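Local coordinates for protein EchA1_1 (Mycobacterium avium subsp. paratuberculosis, PDB 3R9T) that probably hydrates enoyl-CoA thioesters to 3-hydroxyacyl-CoA in fatty-acid metabolism, as a member of the enoyl-CoA hydratase/isomerase (crotonase) family, at residues 136-139 with 144-147; 148-153 with 164-169. One frame throughout, in Å; residues are numbered along the deposited sequence. Where two conformers were deposited one is given.

Interactions 1 and 2 follow each other along the chain, and their centres lie about 7 Å apart. Residues 136-139 and 144-147 in interaction 1 form one loop wall of the pocket that holds benzoic acid; interaction 2 pairs the helix leaving that wall with the next helix. Ala145 O lies 3.3 Å from Val150 N, a probable hydrogen bond from wall to helix start. Leu136 packs on Leu165 in the conformer given, and Val139 CG1 meets Leu166 O at 3.7 Å. With the Val150 side chain about 7 Å from the ligand, interaction 2 lies in the second shell. Both contacts also touch a second subunit.

Interaction 1. Residues 136-139 with 144-147; sequences LPEV and IAAA. With BEZ (benzoic acid), chain E.
With chi1 of -72°, Glu138 sets its CG beside its own backbone N, and a bend at chi2, 89°, then folds the carboxyl group back over Ala145, so that Glu138 OE2 lies 3.6 Å from Ala145 CA and touches its methyl as well. The CA-CB bond of Glu138 itself points toward 144-147, which brings Glu138 CB within 3.4 Å of Ile144 C. Leu136 completes this side of the contact with one branch: its CD2 packs on Ala145 CB at 3.9 Å. The Ala145 methyl meets both the leucine branch and the glutamate head, side by side on the flank turned to 136-139, while Ile144 turns its CB away from 136-139 and packs on Met240 and Leu243 of helix 230-243.

Ala145 is the centre of an inverse gamma turn, closed by a weak bond of 2.8 Å from Ala146 N to Ile144 O. Beyond the turn, the N-H of Ala147 is shared: Ala147 N donates to O1 of benzoic acid over 3.2 Å, bent to 147° at the hydrogen, and weakly to Glu118 OE2. Ala146 CB lies 3.9 Å from ring atom C2 of the ligand. Glu118, on helix 115-122, also approaches Glu138 OE2 with its OE1. In crotonase-family hydratases, two glutamates in such a pocket commonly act on the water that is added; the position of Glu138 and Glu118 beside the ligand is consistent with that role.

Chemically, the ligand carboxyl is approached differently at its two oxygens: a backbone N-H meets O1, while O2 lies 2.5 Å from Glu138 OE2, a polar approach short enough to suggest a shared proton.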
loop_
_atom_site.group_PDB
_atom_site.type_symbol
_atom_site.label_atom_id
_atom_site.label_comp_id
_atom_site.label_asym_id
_atom_site.label_seq_id
_atom_site.Cartn_x
_atom_site.Cartn_y
_atom_site.Cartn_z
ATOM N N LEU B 136 15.019 -6.700 9.324
ATOM C CA LEU B 136 14.364 -7.784 10.075
ATOM C C LEU B 136 15.177 -9.070 9.905
ATOM O O LEU B 136 14.796 -9.969 9.151
ATOM C CB LEU B 136 12.918 -8.000 9.629
ATOM C CG LEU B 136 11.981 -6.795 9.803
ATOM C CD1 LEU B 136 10.651 -7.072 9.082
ATOM C CD2 LEU B 136 11.793 -6.462 11.279
ATOM N N PRO B 137 16.292 -9.168 10.637
ATOM C CA PRO B 137 17.209 -10.298 10.515
ATOM C C PRO B 137 16.781 -11.563 11.251
ATOM O O PRO B 137 17.539 -12.539 11.266
ATOM C CB PRO B 137 18.506 -9.739 11.126
ATOM C CG PRO B 137 18.039 -8.816 12.171
ATOM C CD PRO B 137 16.805 -8.155 11.581
ATOM N N GLU B 138 15.579 -11.563 11.833
ATOM C CA GLU B 138 15.110 -12.687 12.653
ATOM C C GLU B 138 15.226 -14.044 11.959
ATOM O O GLU B 138 15.537 -15.071 12.591
ATOM C CB GLU B 138 13.653 -12.463 13.063
ATOM C CG GLU B 138 13.438 -11.350 14.123
ATOM C CD GLU B 138 13.242 -9.956 13.573
ATOM O OE1 GLU B 138 13.559 -9.729 12.404
ATOM O OE2 GLU B 138 12.771 -9.075 14.336
ATOM N N VAL B 139 14.961 -14.048 10.657
ATOM C CA VAL B 139 14.966 -15.281 9.884
ATOM C C VAL B 139 16.353 -15.924 9.786
ATOM O O VAL B 139 16.477 -17.086 9.379
ATOM C CB VAL B 139 14.418 -15.073 8.462
ATOM C CG1 VAL B 139 12.942 -14.726 8.509
ATOM C CG2 VAL B 139 15.249 -14.030 7.677
ATOM N N ILE B 144 11.189 -15.298 14.029
ATOM C CA ILE B 144 10.568 -14.374 13.066
ATOM C C ILE B 144 10.366 -13.029 13.739
ATOM O O ILE B 144 10.532 -12.916 14.951
ATOM C CB ILE B 144 9.191 -14.865 12.517
ATOM C CG1 ILE B 144 8.183 -15.132 13.654
ATOM C CG2 ILE B 144 9.357 -16.085 11.551
ATOM C CD1 ILE B 144 6.778 -15.452 13.165
ATOM N N ALA B 145 10.033 -12.017 12.932
ATOM C CA ALA B 145 9.690 -10.689 13.432
ATOM C C ALA B 145 8.304 -10.757 14.056
ATOM O O ALA B 145 7.304 -10.390 13.433
ATOM C CB ALA B 145 9.747 -9.641 12.290
ATOM N N ALA B 146 8.281 -11.236 15.303
ATOM C CA ALA B 146 7.057 -11.550 16.027
ATOM C C ALA B 146 6.387 -10.319 16.621
ATOM O O ALA B 146 5.221 -10.390 17.008
ATOM C CB ALA B 146 7.339 -12.592 17.135
ATOM N N ALA B 147 7.116 -9.205 16.696
ATOM C CA ALA B 147 6.598 -7.948 17.238
ATOM C C ALA B 147 5.934 -7.054 16.172
ATOM O O ALA B 147 6.050 -5.822 16.217
ATOM C CB ALA B 147 7.737 -7.180 17.957
HETATM C C BEZ E . 11.264 -10.026 17.244
HETATM O O1 BEZ E . 10.267 -9.367 16.915
HETATM O O2 BEZ E . 12.354 -9.837 16.670
HETATM C C1 BEZ E . 11.131 -11.004 18.365
HETATM C C2 BEZ E . 10.078 -10.854 19.258
HETATM C C3 BEZ E . 9.934 -11.749 20.312
HETATM C C4 BEZ E . 10.844 -12.788 20.464
HETATM C C5 BEZ E . 11.899 -12.937 19.566
HETATM C C6 BEZ E . 12.047 -12.039 18.513
#

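Interaction 2. Residues 148-153 with 164-169; sequences GGVFRI and RLLLTG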
loop_
_atom_site.group_PDB
_atom_site.type_symbol
_atom_site.label_atom_id
_atom_site.label_comp_id
_atom_site.label_asym_id
_atom_site.label_seq_id
_atom_site.Cartn_x
_atom_site.Cartn_y
_atom_site.Cartn_z
ATOM N N GLY B 148 5.183 -7.683 15.268
ATOM C CA GLY B 148 4.450 -6.981 14.216
ATOM C C GLY B 148 5.150 -6.889 12.864
ATOM O O GLY B 148 4.516 -6.527 11.864
ATOM N N GLY B 149 6.442 -7.188 12.802
ATOM C CA GLY B 149 7.199 -6.892 11.578
ATOM C C GLY B 149 6.739 -7.730 10.391
ATOM O O GLY B 149 6.681 -7.257 9.258
ATOM N N VAL B 150 6.402 -8.985 10.639
ATOM C CA VAL B 150 6.058 -9.890 9.530
ATOM C C VAL B 150 4.827 -9.426 8.751
ATOM O O VAL B 150 4.793 -9.566 7.527
ATOM C CB VAL B 150 5.849 -11.359 9.982
ATOM C CG1 VAL B 150 5.495 -12.239 8.771
ATOM C CG2 VAL B 150 7.085 -11.901 10.676
ATOM N N PHE B 151 3.823 -8.883 9.433
ATOM C CA PHE B 151 2.659 -8.387 8.722
ATOM C C PHE B 151 2.602 -6.874 8.507
ATOM O O PHE B 151 1.817 -6.424 7.673
ATOM C CB PHE B 151 1.365 -8.895 9.367
ATOM C CG PHE B 151 1.086 -8.344 10.743
ATOM C CD1 PHE B 151 1.442 -9.061 11.882
ATOM C CD2 PHE B 151 0.402 -7.133 10.892
ATOM C CE1 PHE B 151 1.157 -8.557 13.151
ATOM C CE2 PHE B 151 0.093 -6.633 12.155
ATOM C CZ PHE B 151 0.458 -7.341 13.276
ATOM N N ARG B 152 3.403 -6.080 9.220
ATOM C CA ARG B 152 3.384 -4.642 8.976
ATOM C C ARG B 152 4.359 -4.216 7.903
ATOM O O ARG B 152 4.150 -3.166 7.310
ATOM C CB ARG B 152 3.671 -3.836 10.244
ATOM C CG ARG B 152 2.547 -3.926 11.246
ATOM C CD ARG B 152 2.882 -3.272 12.566
ATOM N NE ARG B 152 1.677 -3.110 13.393
ATOM C CZ ARG B 152 1.680 -2.926 14.719
ATOM N NH1 ARG B 152 2.815 -2.887 15.414
ATOM N NH2 ARG B 152 0.531 -2.792 15.370
ATOM N N ILE B 153 5.409 -5.002 7.646
ATOM C CA ILE B 153 6.448 -4.529 6.730
ATOM C C ILE B 153 5.850 -4.341 5.321
ATOM O O ILE B 153 6.100 -3.304 4.670
ATOM C CB ILE B 153 7.742 -5.403 6.735
ATOM C CG1 ILE B 153 8.874 -4.678 6.002
ATOM C CG2 ILE B 153 7.488 -6.752 6.154
ATOM C CD1 ILE B 153 9.388 -3.473 6.723
ATOM N N ARG B 164 11.457 -8.803 0.059
ATOM C CA ARG B 164 12.906 -9.048 -0.013
ATOM C C ARG B 164 13.539 -8.856 1.370
ATOM O O ARG B 164 14.349 -9.658 1.829
ATOM C CB ARG B 164 13.599 -8.126 -1.028
ATOM C CG ARG B 164 15.030 -8.607 -1.315
ATOM C CD ARG B 164 15.864 -7.608 -2.059
ATOM N NE ARG B 164 17.161 -8.208 -2.382
ATOM C CZ ARG B 164 18.165 -8.424 -1.518
ATOM N NH1 ARG B 164 18.088 -8.052 -0.239
ATOM N NH2 ARG B 164 19.284 -9.007 -1.950
ATOM N N LEU B 165 13.163 -7.777 2.040
ATOM C CA LEU B 165 13.676 -7.497 3.371
ATOM C C LEU B 165 13.307 -8.627 4.362
ATOM O O LEU B 165 14.138 -9.078 5.162
ATOM C CB LEU B 165 13.147 -6.117 3.790
ATOM C CG LEU B 165 13.580 -5.457 5.092
ATOM C CD1 LEU B 165 13.325 -3.953 5.054
ATOM C CD2 LEU B 165 12.823 -6.080 6.229
ATOM N N LEU B 166 12.071 -9.091 4.286
ATOM C CA LEU B 166 11.555 -10.078 5.229
ATOM C C LEU B 166 12.235 -11.428 5.030
ATOM O O LEU B 166 12.612 -12.074 6.005
ATOM C CB LEU B 166 10.046 -10.220 5.033
ATOM C CG LEU B 166 9.292 -11.183 5.944
ATOM C CD1 LEU B 166 9.430 -10.723 7.398
ATOM C CD2 LEU B 166 7.817 -11.316 5.553
ATOM N N LEU B 167 12.377 -11.850 3.774
ATOM C CA LEU B 167 12.879 -13.192 3.461
ATOM C C LEU B 167 14.404 -13.297 3.439
ATOM O O LEU B 167 14.934 -14.367 3.748
ATOM C CB LEU B 167 12.288 -13.684 2.134
ATOM C CG LEU B 167 10.757 -13.718 2.083
ATOM C CD1 LEU B 167 10.293 -14.333 0.772
ATOM C CD2 LEU B 167 10.152 -14.467 3.269
ATOM N N THR B 168 15.109 -12.222 3.062
ATOM C CA THR B 168 16.577 -12.238 3.098
ATOM C C THR B 168 17.124 -11.925 4.492
ATOM O O THR B 168 18.190 -12.421 4.862
ATOM C CB THR B 168 17.247 -11.263 2.094
ATOM O OG1 THR B 168 17.000 -9.905 2.485
ATOM C CG2 THR B 168 16.745 -11.483 0.678
ATOM N N GLY B 169 16.408 -11.095 5.252
ATOM C CA GLY B 169 16.898 -10.654 6.550
ATOM C C GLY B 169 18.009 -9.618 6.453
ATOM O O GLY B 169 18.657 -9.303 7.454
#
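An antiparallel alpha-helical hairpin of the crotonase fold contributes this contact: helix 149-156 and helix 159-168 follow one another along the chain and pack nearly antiparallel. The short segments 149-153 and 164-168 run at 157° with axes 10.3 Å apart, and the closest CA pair is Val150 and Leu166. Side chain meets side chain only through apolar groups.

Leu166 reaches across with both branches. Its CD2 lies 4.0 Å from the carbonyl oxygen Val150 O and packs on Val150 CG1, while its CD1 meets Val150 CG2 at 4.2 Å; the two side chains cross at about a right angle. Extension of Leu166 CG anti to its backbone N, with chi1 at -179°, carries the fork across to the valine. One turn further along the first helix, Ile153 CG1 meets Leu165 CD2 at 4.2 Å in the conformer given for Leu165, and Ile153 CG2 makes a looser contact with Leu166 CB. Ile153 also packs on Leu121, tying the pair to helix 115-122.

The helix ends can be read from the backbone. Gly148 is the N-cap of the first helix, at a positive phi of 96°; Gly149 N donates to Glu118 OE2 in the first turn. Gly169 leaves the second helix, also with positive phi. A second subunit borders the pair: its Ile217 packs on Val150, its Ala218 on Leu166, and its Asn206 ND2 donates to Leu167 O. Near the C-terminal end of helix 159-168, Arg164 O accepts twice, from Thr168 N at 2.9 Å and, on the opposite face of the carbonyl plane, from Thr168 OG1 at 2.7 Å.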